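Local coordinates for phenol hydroxylase component phN (Pseudomonas stutzeri, PDB 3U52), which probably hydroxylates phenol and related aromatic compounds as the diiron-bearing subunit of a multicomponent bacterial monooxygenase, at residues D90-N95 with I352-E357; M279-L284 with E363-T368; A182-P187 with P444-Q449. All coordinates share one frame; numbering follows the deposited sequence.

Interaction 1 (D90-N95 with I352-E357)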
ATOM      1  N   ASP A  90      15.284  15.769 -11.184  1.00 24.83           N
ATOM      2  CA  ASP A  90      16.016  17.016 -10.817  1.00 25.06           C
ATOM      3  C   ASP A  90      15.083  17.881 -10.003  1.00 23.75           C
ATOM      4  O   ASP A  90      13.864  17.847 -10.212  1.00 24.09           O
ATOM      5  CB  ASP A  90      16.400  17.810 -12.082  1.00 27.13           C
ATOM      6  CG  ASP A  90      17.268  19.034 -11.760  1.00 31.40           C
ATOM      7  OD1 ASP A  90      16.751  20.157 -11.728  1.00 33.87           O
ATOM      8  OD2 ASP A  90      18.459  18.844 -11.445  1.00 36.60           O
ATOM      9  N   ALA A  91      15.630  18.669  -9.079  1.00 23.03           N
ATOM     10  CA  ALA A  91      14.816  19.510  -8.214  1.00 21.97           C
ATOM     11  C   ALA A  91      14.019  20.578  -9.008  1.00 21.54           C
ATOM     12  O   ALA A  91      13.018  21.076  -8.478  1.00 22.23           O
ATOM     13  CB  ALA A  91      15.641  20.158  -7.152  1.00 21.49           C
ATOM     14  N   ARG A  92      14.426  20.895 -10.253  1.00 20.97           N
ATOM     15  CA  ARG A  92      13.643  21.822 -11.096  1.00 21.43           C
ATOM     16  C   ARG A  92      12.210  21.308 -11.190  1.00 19.84           C
ATOM     17  O   ARG A  92      11.257  22.090 -11.289  1.00 21.21           O
ATOM     18  CB  ARG A  92      14.199  21.979 -12.529  1.00 20.64           C
ATOM     19  CG  ARG A  92      15.520  22.781 -12.607  1.00 25.94           C
ATOM     20  CD  ARG A  92      16.052  22.913 -14.067  1.00 28.09           C
ATOM     21  NE  ARG A  92      16.159  21.596 -14.710  1.00 36.05           N
ATOM     22  CZ  ARG A  92      16.353  21.363 -16.018  1.00 41.55           C
ATOM     23  NH1 ARG A  92      16.444  22.378 -16.887  1.00 44.46           N
ATOM     24  NH2 ARG A  92      16.437  20.100 -16.476  1.00 40.39           N
ATOM     25  N   TYR A  93      12.061  19.979 -11.190  1.00 20.60           N
ATOM     26  CA  TYR A  93      10.744  19.333 -11.355  1.00 19.55           C
ATOM     27  C   TYR A  93       9.782  19.769 -10.265  1.00 19.43           C
ATOM     28  O   TYR A  93       8.579  19.845 -10.512  1.00 20.32           O
ATOM     29  CB  TYR A  93      10.883  17.782 -11.342  1.00 19.55           C
ATOM     30  CG  TYR A  93       9.541  17.059 -11.167  1.00 20.31           C
ATOM     31  CD1 TYR A  93       8.688  16.810 -12.273  1.00 21.21           C
ATOM     32  CD2 TYR A  93       9.094  16.671  -9.907  1.00 22.94           C
ATOM     33  CE1 TYR A  93       7.464  16.158 -12.102  1.00 19.74           C
ATOM     34  CE2 TYR A  93       7.881  16.031  -9.727  1.00 19.59           C
ATOM     35  CZ  TYR A  93       7.082  15.762 -10.805  1.00 23.66           C
ATOM     36  OH  TYR A  93       5.871  15.146 -10.543  1.00 23.85           O
ATOM     37  N   VAL A  94      10.274  20.039  -9.052  1.00 19.12           N
ATOM     38  CA  VAL A  94       9.381  20.326  -7.932  1.00 19.13           C
ATOM     39  C   VAL A  94       8.579  21.649  -8.190  1.00 20.06           C
ATOM     40  O   VAL A  94       7.479  21.824  -7.655  1.00 17.89           O
ATOM     41  CB  VAL A  94      10.122  20.341  -6.615  1.00 20.53           C
ATOM     42  CG1 VAL A  94       9.178  20.608  -5.408  1.00 22.01           C
ATOM     43  CG2 VAL A  94      10.882  19.007  -6.444  1.00 21.25           C
ATOM     44  N   ASN A  95       9.101  22.511  -9.054  1.00 19.03           N
ATOM     45  CA  ASN A  95       8.362  23.706  -9.464  1.00 20.14           C
ATOM     46  C   ASN A  95       6.998  23.458 -10.103  1.00 19.75           C
ATOM     47  O   ASN A  95       6.100  24.268  -9.926  1.00 20.56           O
ATOM     48  CB  ASN A  95       9.268  24.605 -10.286  1.00 20.57           C
ATOM     49  CG  ASN A  95      10.456  25.093  -9.439  1.00 20.61           C
ATOM     50  OD1 ASN A  95      10.290  25.928  -8.568  1.00 19.91           O
ATOM     51  ND2 ASN A  95      11.621  24.506  -9.646  1.00 22.29           N
ATOM     52  N   ILE A 352      16.848  29.551 -17.343  1.00 22.91           N
ATOM     53  CA  ILE A 352      16.965  29.386 -18.784  1.00 24.09           C
ATOM     54  C   ILE A 352      17.090  27.878 -19.116  1.00 24.95           C
ATOM     55  O   ILE A 352      17.875  27.201 -18.506  1.00 24.41           O
ATOM     56  CB  ILE A 352      18.160  30.237 -19.311  1.00 23.96           C
ATOM     57  CG1 ILE A 352      17.849  31.721 -19.055  1.00 25.44           C
ATOM     58  CG2 ILE A 352      18.433  29.980 -20.793  1.00 25.92           C
ATOM     59  CD1 ILE A 352      19.055  32.606 -19.177  1.00 24.36           C
ATOM     60  N   PRO A 353      16.298  27.359 -20.074  1.00 25.84           N
ATOM     61  CA  PRO A 353      16.365  25.955 -20.468  1.00 26.97           C
ATOM     62  C   PRO A 353      17.792  25.519 -20.907  1.00 27.78           C
ATOM     63  O   PRO A 353      18.536  26.333 -21.483  1.00 26.53           O
ATOM     64  CB  PRO A 353      15.370  25.875 -21.654  1.00 26.38           C
ATOM     65  CG  PRO A 353      15.199  27.388 -22.123  1.00 26.87           C
ATOM     66  CD  PRO A 353      15.262  28.109 -20.827  1.00 27.43           C
ATOM     67  N   GLU A 354      18.161  24.264 -20.644  1.00 29.13           N
ATOM     68  CA  GLU A 354      19.472  23.728 -21.086  1.00 31.91           C
ATOM     69  C   GLU A 354      19.525  23.688 -22.590  1.00 31.79           C
ATOM     70  O   GLU A 354      18.488  23.691 -23.235  1.00 31.27           O
ATOM     71  CB  GLU A 354      19.716  22.305 -20.557  1.00 33.63           C
ATOM     72  CG  GLU A 354      19.532  22.113 -19.086  1.00 39.81           C
ATOM     73  CD  GLU A 354      20.390  23.063 -18.257  1.00 47.63           C
ATOM     74  OE1 GLU A 354      19.891  23.529 -17.207  1.00 53.91           O
ATOM     75  OE2 GLU A 354      21.552  23.347 -18.643  1.00 52.11           O
ATOM     76  N   LYS A 355      20.721  23.583 -23.170  1.00 32.96           N
ATOM     77  CA  LYS A 355      20.824  23.597 -24.635  1.00 33.43           C
ATOM     78  C   LYS A 355      20.082  22.376 -25.274  1.00 32.66           C
ATOM     79  O   LYS A 355      19.459  22.493 -26.331  1.00 32.12           O
ATOM     80  CB  LYS A 355      22.292  23.749 -25.093  1.00 35.01           C
ATOM     81  CG  LYS A 355      23.039  22.420 -25.299  1.00 40.76           C
ATOM     82  CD  LYS A 355      22.958  21.907 -26.779  1.00 48.66           C
ATOM     83  CE  LYS A 355      22.790  20.354 -26.908  1.00 51.31           C
ATOM     84  NZ  LYS A 355      23.893  19.504 -26.324  1.00 52.11           N
ATOM     85  N   GLU A 356      20.092  21.242 -24.590  1.00 31.90           N
ATOM     86  CA  GLU A 356      19.344  20.063 -25.051  1.00 33.30           C
ATOM     87  C   GLU A 356      17.802  20.248 -25.069  1.00 31.45           C
ATOM     88  O   GLU A 356      17.139  19.778 -25.968  1.00 29.89           O
ATOM     89  CB  GLU A 356      19.744  18.824 -24.237  1.00 34.39           C
ATOM     90  CG  GLU A 356      19.742  19.015 -22.708  1.00 41.41           C
ATOM     91  CD  GLU A 356      21.141  19.346 -22.095  1.00 49.12           C
ATOM     92  OE1 GLU A 356      21.475  18.714 -21.052  1.00 53.30           O
ATOM     93  OE2 GLU A 356      21.888  20.220 -22.627  1.00 49.33           O
ATOM     94  N   GLU A 357      17.256  20.944 -24.071  1.00 30.15           N
ATOM     95  CA  GLU A 357      15.837  21.278 -24.034  1.00 29.25           C
ATOM     96  C   GLU A 357      15.497  22.210 -25.179  1.00 27.23           C
ATOM     97  O   GLU A 357      14.500  22.049 -25.859  1.00 27.92           O
ATOM     98  CB  GLU A 357      15.499  21.922 -22.699  1.00 28.81           C
ATOM     99  CG  GLU A 357      15.687  20.998 -21.502  1.00 34.57           C
ATOM    100  CD  GLU A 357      15.292  21.687 -20.181  1.00 40.01           C
ATOM    101  OE1 GLU A 357      16.144  22.394 -19.563  1.00 41.61           O
ATOM    102  OE2 GLU A 357      14.120  21.533 -19.773  1.00 40.76           O
TER
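R92 and E357 approach from opposite directions and form a charged hydrogen bond. R92 NH1 donates to E357 OE1 at 2.7 Å. The oxygen lies at the edge of the guanidinium, near its plane. NH1 arrives on the syn side of the carboxylate, 34° out of its plane. The two flat groups are turned 70° apart, so one N-H does the work and no two-pronged pair forms. The arginine chain bends at chi3 (-53°), which turns the guanidinium so that NE lies near D90 and NH1 faces the glutamates.

Two further ion pairs are looser. E354 OE1 stands 3.6 Å from R92 NH1, well out of the guanidinium plane, so only charge acts there. D90 OD1 takes a weak bond from R92 NE at 3.4 Å. D90, R92, E354 and E357 thus form a salt-bridge network.

Bonds from backbone amides to carboxylates hold both segments. D90 OD1 accepts from R92 N at 2.9 Å, an Asx turn. E354 stands at the N-cap of helix 355-364. E357 OE1, three residues on, accepts from E354 N at 3.0 Å, from the carboxylate face opposite to R92 NH1. An alanine in place of E357 would probably leave R92 NH1 and the N-cap amide without their shared acceptor and the guanidinium freer to turn.

E357 OE2 has its own partner, K287. The contact ties the segment leading into helix 94-103 to the start of helix 355-364. Helix 490-498 packs on D90 and A91 through W495, while helices 331-342 and 369-385 lie against I352 and P353.

Interaction 2 (M279-L284 with E363-T368)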
ATOM      1  N   MET A 279       4.203  24.535 -17.945  1.00 21.75           N
ATOM      2  CA  MET A 279       4.660  23.424 -17.088  1.00 22.57           C
ATOM      3  C   MET A 279       5.263  22.279 -17.880  1.00 22.82           C
ATOM      4  O   MET A 279       6.398  21.816 -17.607  1.00 21.39           O
ATOM      5  CB  MET A 279       3.446  22.925 -16.279  1.00 23.18           C
ATOM      6  CG  MET A 279       3.705  21.913 -15.165  1.00 24.71           C
ATOM      7  SD  MET A 279       4.076  20.235 -15.714  1.00 30.91           S
ATOM      8  CE  MET A 279       2.655  19.402 -16.321  1.00 14.03           C
ATOM      9  N   MET A 280       4.489  21.766 -18.829  1.00 22.14           N
ATOM     10  CA  MET A 280       4.933  20.561 -19.534  1.00 23.26           C
ATOM     11  C   MET A 280       6.100  20.839 -20.513  1.00 22.50           C
ATOM     12  O   MET A 280       6.962  19.969 -20.683  1.00 22.72           O
ATOM     13  CB  MET A 280       3.780  19.825 -20.235  1.00 23.68           C
ATOM     14  CG  MET A 280       3.236  20.499 -21.484  1.00 25.36           C
ATOM     15  SD  MET A 280       1.693  19.724 -22.038  1.00 28.94           S
ATOM     16  CE  MET A 280       2.261  18.226 -22.800  1.00 25.22           C
ATOM     17  N   ASP A 281       6.141  22.018 -21.138  1.00 19.91           N
ATOM     18  CA  ASP A 281       7.230  22.298 -22.081  1.00 20.06           C
ATOM     19  C   ASP A 281       8.521  22.657 -21.359  1.00 20.94           C
ATOM     20  O   ASP A 281       9.613  22.285 -21.847  1.00 20.57           O
ATOM     21  CB  ASP A 281       6.876  23.427 -23.054  1.00 19.90           C
ATOM     22  CG  ASP A 281       5.976  22.961 -24.192  1.00 20.03           C
ATOM     23  OD1 ASP A 281       5.660  23.766 -25.066  1.00 23.04           O
ATOM     24  OD2 ASP A 281       5.610  21.771 -24.253  1.00 19.72           O
ATOM     25  N   TYR A 282       8.414  23.361 -20.209  1.00 20.14           N
ATOM     26  CA  TYR A 282       9.603  23.933 -19.518  1.00 21.82           C
ATOM     27  C   TYR A 282       9.944  23.380 -18.127  1.00 22.71           C
ATOM     28  O   TYR A 282      11.134  23.264 -17.776  1.00 22.64           O
ATOM     29  CB  TYR A 282       9.445  25.460 -19.372  1.00 20.60           C
ATOM     30  CG  TYR A 282       9.635  26.199 -20.673  1.00 22.39           C
ATOM     31  CD1 TYR A 282       8.567  26.381 -21.577  1.00 18.64           C
ATOM     32  CD2 TYR A 282      10.884  26.696 -21.017  1.00 21.75           C
ATOM     33  CE1 TYR A 282       8.742  27.021 -22.801  1.00 16.69           C
ATOM     34  CE2 TYR A 282      11.090  27.362 -22.241  1.00 22.13           C
ATOM     35  CZ  TYR A 282      10.024  27.530 -23.111  1.00 22.55           C
ATOM     36  OH  TYR A 282      10.276  28.183 -24.291  1.00 21.79           O
ATOM     37  N   MET A 283       8.927  23.099 -17.309  1.00 22.66           N
ATOM     38  CA  MET A 283       9.202  22.724 -15.934  1.00 25.29           C
ATOM     39  C   MET A 283       9.566  21.242 -15.736  1.00 25.71           C
ATOM     40  O   MET A 283      10.114  20.890 -14.684  1.00 27.95           O
ATOM     41  CB  MET A 283       8.082  23.137 -14.993  1.00 24.79           C
ATOM     42  CG  MET A 283       7.802  24.655 -14.937  1.00 27.50           C
ATOM     43  SD  MET A 283       6.600  24.814 -13.619  1.00 31.80           S
ATOM     44  CE  MET A 283       6.775  26.474 -13.074  1.00 32.82           C
ATOM     45  N   LEU A 284       9.267  20.396 -16.718  1.00 25.35           N
ATOM     46  CA  LEU A 284       9.609  18.969 -16.609  1.00 24.80           C
ATOM     47  C   LEU A 284      11.010  18.683 -17.191  1.00 24.88           C
ATOM     48  O   LEU A 284      11.230  18.936 -18.375  1.00 25.05           O
ATOM     49  CB  LEU A 284       8.549  18.096 -17.307  1.00 23.66           C
ATOM     50  CG  LEU A 284       7.076  18.247 -16.885  1.00 23.77           C
ATOM     51  CD1 LEU A 284       6.174  17.435 -17.808  1.00 22.98           C
ATOM     52  CD2 LEU A 284       6.870  17.845 -15.410  1.00 20.99           C
ATOM     53  N   GLU A 363      12.740  21.276 -32.592  1.00 26.90           N
ATOM     54  CA  GLU A 363      12.061  20.124 -33.195  1.00 28.66           C
ATOM     55  C   GLU A 363      10.533  20.102 -32.979  1.00 26.81           C
ATOM     56  O   GLU A 363       9.769  19.901 -33.919  1.00 26.58           O
ATOM     57  CB  GLU A 363      12.710  18.857 -32.630  1.00 29.94           C
ATOM     58  CG  GLU A 363      12.448  17.587 -33.375  1.00 37.32           C
ATOM     59  CD  GLU A 363      13.048  16.412 -32.613  1.00 46.61           C
ATOM     60  OE1 GLU A 363      14.290  16.190 -32.733  1.00 49.61           O
ATOM     61  OE2 GLU A 363      12.278  15.740 -31.864  1.00 50.77           O
ATOM     62  N   LYS A 364      10.080  20.328 -31.755  1.00 25.43           N
ATOM     63  CA  LYS A 364       8.626  20.365 -31.501  1.00 24.35           C
ATOM     64  C   LYS A 364       7.929  21.613 -32.055  1.00 24.15           C
ATOM     65  O   LYS A 364       6.734  21.566 -32.351  1.00 24.10           O
ATOM     66  CB  LYS A 364       8.334  20.168 -30.007  1.00 24.36           C
ATOM     67  CG  LYS A 364       8.810  18.793 -29.401  1.00 23.99           C
ATOM     68  CD  LYS A 364       8.227  17.602 -30.138  1.00 28.22           C
ATOM     69  CE  LYS A 364       8.745  16.278 -29.615  1.00 29.51           C
ATOM     70  NZ  LYS A 364       8.204  15.202 -30.492  1.00 32.78           N
ATOM     71  N   TYR A 365       8.677  22.719 -32.182  1.00 23.42           N
ATOM     72  CA  TYR A 365       8.178  24.011 -32.647  1.00 23.66           C
ATOM     73  C   TYR A 365       8.973  24.533 -33.876  1.00 24.97           C
ATOM     74  O   TYR A 365       9.675  25.565 -33.792  1.00 23.74           O
ATOM     75  CB  TYR A 365       8.191  25.026 -31.483  1.00 22.10           C
ATOM     76  CG  TYR A 365       7.264  24.620 -30.392  1.00 22.64           C
ATOM     77  CD1 TYR A 365       7.725  23.893 -29.305  1.00 20.78           C
ATOM     78  CD2 TYR A 365       5.906  24.916 -30.451  1.00 21.50           C
ATOM     79  CE1 TYR A 365       6.845  23.463 -28.294  1.00 20.05           C
ATOM     80  CE2 TYR A 365       5.036  24.514 -29.411  1.00 19.34           C
ATOM     81  CZ  TYR A 365       5.512  23.784 -28.364  1.00 18.29           C
ATOM     82  OH  TYR A 365       4.681  23.359 -27.337  1.00 20.62           O
ATOM     83  N   PRO A 366       8.915  23.794 -35.012  1.00 25.82           N
ATOM     84  CA  PRO A 366       9.815  24.132 -36.138  1.00 26.99           C
ATOM     85  C   PRO A 366       9.588  25.496 -36.830  1.00 28.34           C
ATOM     86  O   PRO A 366      10.533  26.080 -37.405  1.00 28.69           O
ATOM     87  CB  PRO A 366       9.563  22.974 -37.126  1.00 28.13           C
ATOM     88  CG  PRO A 366       8.158  22.468 -36.781  1.00 26.42           C
ATOM     89  CD  PRO A 366       8.089  22.598 -35.297  1.00 25.30           C
ATOM     90  N   ASP A 367       8.368  26.006 -36.738  1.00 28.62           N
ATOM     91  CA  ASP A 367       7.954  27.236 -37.394  1.00 29.89           C
ATOM     92  C   ASP A 367       8.076  28.494 -36.509  1.00 28.73           C
ATOM     93  O   ASP A 367       7.889  29.605 -37.028  1.00 28.31           O
ATOM     94  CB  ASP A 367       6.479  27.133 -37.821  1.00 30.80           C
ATOM     95  CG  ASP A 367       6.192  25.916 -38.687  1.00 37.27           C
ATOM     96  OD1 ASP A 367       6.717  25.873 -39.819  1.00 44.84           O
ATOM     97  OD2 ASP A 367       5.432  25.000 -38.246  1.00 44.32           O
ATOM     98  N   THR A 368       8.297  28.322 -35.186  1.00 26.75           N
ATOM     99  CA  THR A 368       8.281  29.460 -34.226  1.00 25.49           C
ATOM    100  C   THR A 368       9.456  29.576 -33.233  1.00 25.01           C
ATOM    101  O   THR A 368       9.850  30.694 -32.891  1.00 24.27           O
ATOM    102  CB  THR A 368       7.000  29.454 -33.377  1.00 25.67           C
ATOM    103  OG1 THR A 368       6.898  28.200 -32.670  1.00 26.03           O
ATOM    104  CG2 THR A 368       5.746  29.641 -34.269  1.00 25.69           C
TER
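D281 OD1 is gripped by two hydroxyls, those of Y365 and S332. Y365 OH lies 2.5 Å from D281 OD1 in a weak hydrogen bond. The two side chains come from opposite directions, and the carboxylate and ring planes are 71° apart. The oxygen approaches the phenol end obliquely, with Y365 CZ 3.3 Å from D281 OD1. D281 CG sits anti to its carbonyl carbon (chi1 -79°), which sends the carboxylate off the helix toward the tyrosine.

Both groups have further partners at one helix start. D281 OD2 bonds to W291 N and Y365 OH to S292 N, the first two backbone amides of helix 291-310. The D281 carboxylate thus faces the amino end of that helix, which would probably favour its charged form. The contact joins the last turn of helix 254-283, a wider pi-type turn, to the residue where the chain leaves helix 355-364. It lies in the helical hydroxylase subunit of the bacterial multicomponent monooxygenase family, consistent with the diiron site of this chain.

S332 and H333 both belong to helix 331-342. The H333 ring meets the Y365 ring edge-to-face.

Interaction 3 (A182-P187 with P444-Q449)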
ATOM      1  N   ALA A 182     -17.485  30.399 -12.251  1.00 15.00           N
ATOM      2  CA  ALA A 182     -18.401  29.241 -12.288  1.00 15.81           C
ATOM      3  C   ALA A 182     -19.310  29.137 -11.056  1.00 15.79           C
ATOM      4  O   ALA A 182     -20.494  28.879 -11.198  1.00 14.56           O
ATOM      5  CB  ALA A 182     -17.596  27.900 -12.479  1.00 15.29           C
ATOM      6  N   ARG A 183     -18.755  29.322  -9.864  1.00 15.57           N
ATOM      7  CA  ARG A 183     -19.580  29.185  -8.643  1.00 17.86           C
ATOM      8  C   ARG A 183     -20.544  30.393  -8.381  1.00 18.23           C
ATOM      9  O   ARG A 183     -21.556  30.254  -7.698  1.00 19.75           O
ATOM     10  CB  ARG A 183     -18.688  28.996  -7.452  1.00 17.63           C
ATOM     11  CG  ARG A 183     -17.963  27.636  -7.437  1.00 22.15           C
ATOM     12  CD  ARG A 183     -17.616  27.316  -6.008  1.00 30.73           C
ATOM     13  NE  ARG A 183     -16.543  28.169  -5.530  1.00 32.75           N
ATOM     14  CZ  ARG A 183     -16.374  28.576  -4.271  1.00 34.54           C
ATOM     15  NH1 ARG A 183     -15.326  29.342  -3.967  1.00 35.20           N
ATOM     16  NH2 ARG A 183     -17.252  28.267  -3.325  1.00 37.47           N
ATOM     17  N   SER A 184     -20.241  31.555  -8.951  1.00 17.60           N
ATOM     18  CA  SER A 184     -21.190  32.633  -8.887  1.00 17.20           C
ATOM     19  C   SER A 184     -22.313  32.531  -9.909  1.00 18.55           C
ATOM     20  O   SER A 184     -23.340  33.219  -9.781  1.00 17.40           O
ATOM     21  CB  SER A 184     -20.467  33.946  -8.959  1.00 17.18           C
ATOM     22  OG  SER A 184     -19.822  34.092 -10.196  1.00 19.27           O
ATOM     23  N   ALA A 185     -22.100  31.713 -10.945  1.00 17.98           N
ATOM     24  CA  ALA A 185     -23.058  31.476 -12.009  1.00 19.18           C
ATOM     25  C   ALA A 185     -24.176  30.575 -11.424  1.00 21.25           C
ATOM     26  O   ALA A 185     -24.020  30.025 -10.324  1.00 20.93           O
ATOM     27  CB  ALA A 185     -22.371  30.774 -13.171  1.00 19.00           C
ATOM     28  N   GLY A 186     -25.307  30.466 -12.119  1.00 21.88           N
ATOM     29  CA  GLY A 186     -26.344  29.496 -11.711  1.00 21.76           C
ATOM     30  C   GLY A 186     -25.913  28.033 -11.924  1.00 21.55           C
ATOM     31  O   GLY A 186     -24.777  27.763 -12.421  1.00 20.02           O
ATOM     32  N   PRO A 187     -26.780  27.081 -11.507  1.00 20.47           N
ATOM     33  CA  PRO A 187     -26.440  25.653 -11.513  1.00 19.90           C
ATOM     34  C   PRO A 187     -26.233  25.003 -12.900  1.00 19.08           C
ATOM     35  O   PRO A 187     -25.314  24.202 -13.059  1.00 17.81           O
ATOM     36  CB  PRO A 187     -27.621  24.993 -10.741  1.00 20.12           C
ATOM     37  CG  PRO A 187     -28.767  26.017 -10.861  1.00 21.94           C
ATOM     38  CD  PRO A 187     -28.116  27.356 -10.925  1.00 20.68           C
ATOM     39  N   PRO A 444     -21.131  42.500 -18.548  1.00 20.73           N
ATOM     40  CA  PRO A 444     -20.208  43.452 -17.953  1.00 20.00           C
ATOM     41  C   PRO A 444     -20.370  43.616 -16.463  1.00 20.11           C
ATOM     42  O   PRO A 444     -19.362  43.826 -15.802  1.00 20.29           O
ATOM     43  CB  PRO A 444     -20.468  44.784 -18.721  1.00 19.99           C
ATOM     44  CG  PRO A 444     -21.745  44.590 -19.455  1.00 22.42           C
ATOM     45  CD  PRO A 444     -22.031  43.094 -19.560  1.00 19.72           C
ATOM     46  N   GLU A 445     -21.615  43.551 -15.962  1.00 20.21           N
ATOM     47  CA  GLU A 445     -21.950  43.761 -14.537  1.00 21.91           C
ATOM     48  C   GLU A 445     -21.175  42.791 -13.631  1.00 21.23           C
ATOM     49  O   GLU A 445     -20.880  43.086 -12.453  1.00 21.21           O
ATOM     50  CB  GLU A 445     -23.455  43.551 -14.304  1.00 24.46           C
ATOM     51  CG  GLU A 445     -24.396  44.536 -15.109  1.00 30.98           C
ATOM     52  CD  GLU A 445     -24.637  44.121 -16.608  1.00 40.32           C
ATOM     53  OE1 GLU A 445     -24.954  45.046 -17.420  1.00 47.04           O
ATOM     54  OE2 GLU A 445     -24.541  42.913 -16.983  1.00 35.07           O
ATOM     55  N   LYS A 446     -20.871  41.620 -14.183  1.00 21.25           N
ATOM     56  CA  LYS A 446     -20.106  40.623 -13.463  1.00 20.21           C
ATOM     57  C   LYS A 446     -18.619  40.973 -13.496  1.00 19.30           C
ATOM     58  O   LYS A 446     -18.005  41.148 -12.449  1.00 18.36           O
ATOM     59  CB  LYS A 446     -20.410  39.231 -14.058  1.00 20.70           C
ATOM     60  CG  LYS A 446     -19.681  38.083 -13.377  1.00 20.34           C
ATOM     61  CD  LYS A 446     -20.316  36.699 -13.804  1.00 17.21           C
ATOM     62  CE  LYS A 446     -19.783  35.648 -12.875  1.00 21.58           C
ATOM     63  NZ  LYS A 446     -20.466  34.328 -12.996  1.00 18.36           N
ATOM     64  N   TYR A 447     -18.039  41.121 -14.702  1.00 18.39           N
ATOM     65  CA  TYR A 447     -16.584  41.336 -14.819  1.00 18.62           C
ATOM     66  C   TYR A 447     -15.995  42.646 -14.252  1.00 18.78           C
ATOM     67  O   TYR A 447     -14.806  42.678 -13.872  1.00 18.51           O
ATOM     68  CB  TYR A 447     -16.090  41.068 -16.260  1.00 17.84           C
ATOM     69  CG  TYR A 447     -16.371  39.655 -16.518  1.00 17.84           C
ATOM     70  CD1 TYR A 447     -15.591  38.658 -15.888  1.00 19.21           C
ATOM     71  CD2 TYR A 447     -17.509  39.280 -17.286  1.00 15.99           C
ATOM     72  CE1 TYR A 447     -15.922  37.294 -16.072  1.00 15.54           C
ATOM     73  CE2 TYR A 447     -17.850  37.955 -17.463  1.00 19.78           C
ATOM     74  CZ  TYR A 447     -17.056  36.976 -16.845  1.00 18.08           C
ATOM     75  OH  TYR A 447     -17.460  35.694 -17.026  1.00 18.91           O
ATOM     76  N   ILE A 448     -16.816  43.701 -14.147  1.00 18.67           N
ATOM     77  CA  ILE A 448     -16.343  44.946 -13.514  1.00 19.86           C
ATOM     78  C   ILE A 448     -16.069  44.789 -12.021  1.00 19.67           C
ATOM     79  O   ILE A 448     -15.434  45.677 -11.399  1.00 18.97           O
ATOM     80  CB  ILE A 448     -17.311  46.191 -13.761  1.00 21.83           C
ATOM     81  CG1 ILE A 448     -18.642  46.009 -13.001  1.00 23.63           C
ATOM     82  CG2 ILE A 448     -17.454  46.407 -15.252  1.00 23.27           C
ATOM     83  CD1 ILE A 448     -19.679  47.138 -13.172  1.00 27.33           C
ATOM     84  N   GLN A 449     -16.506  43.652 -11.440  1.00 18.62           N
ATOM     85  CA  GLN A 449     -16.233  43.373 -10.027  1.00 18.42           C
ATOM     86  C   GLN A 449     -14.891  42.763  -9.728  1.00 19.50           C
ATOM     87  O   GLN A 449     -14.432  42.777  -8.560  1.00 18.55           O
ATOM     88  CB  GLN A 449     -17.258  42.437  -9.461  1.00 20.07           C
ATOM     89  CG  GLN A 449     -18.659  42.968  -9.395  1.00 18.14           C
ATOM     90  CD  GLN A 449     -19.624  41.824  -9.132  1.00 18.74           C
ATOM     91  OE1 GLN A 449     -19.563  41.198  -8.078  1.00 20.47           O
ATOM     92  NE2 GLN A 449     -20.506  41.540 -10.084  1.00 17.39           N
TER
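K446 leaves its backbone with CG anti to the backbone N (chi1 -179°) and stays extended through chi4, so NZ reaches across to S184. There OG is held between the backbone N and the carbonyl carbon (chi1 64°), on the side of the helix that meets the lysine. K446 NZ donates to S184 OG at 2.9 Å. S184 OG lies alongside the end of the lysine, nearly as close to K446 CE (3.1 Å) as to NZ. A185 lies beside the ammonium, its N 3.7 Å and its CB 4.0 Å from K446 NZ.

S184 OG is also hydrogen-bonded to the carbonyl oxygens of D180 and D181, in the preceding turn of its own helix. The serine hydroxyl therefore links that turn to the lysine. D181 adds charge to the site: its OD1 forms a salt bridge with K446 NZ, and its OD2 bonds to Y447 OH. This buried ammonium is thus met by both a neutral and an acidic partner.

The contact joins two parts of the protein. S184 lies near the end of helix 173-184 in the hydroxylase region, and K446 lies on the short helix 444-447 in the YHS region. The zinc site of the chain is formed by C399, C402, C432 and C436. Just beyond A185, G186 is the N-cap of helix 187-216, which carries the iron ligand E199.

Q449 NE2 donates to E445 O at 2.9 Å in a nearly straight bond (170°), and the acceptor lies in the amide plane.

Two other protein chains reach this region. One hydrogen-bonds to R183 and Q449 and packs an aromatic side chain on S184. The other bonds to Q449 and packs an apolar side chain on K446.

In the fold
Interactions 1 and 2 are neighbours, with centres 12 Å apart. Both use helix 355-364, interaction 1 at its start and interaction 2 at its end. They touch directly: Y93 CE1 packs on L284 CD2 at 3.8 Å. K287 joins them too, pairing with E357 and bonding to the backbone oxygens of D281 and L284. Interaction 3 lies across the chain's centre, 39 Å from interaction 1 and 35 Å from interaction 2, centre to centre. Helix 187-216 gives a link: it begins beside interaction 3, supplies the iron ligand E199, and packs P209 and F210 on M279. Near interaction 1, helix 490-498 carries the copper ligand H494.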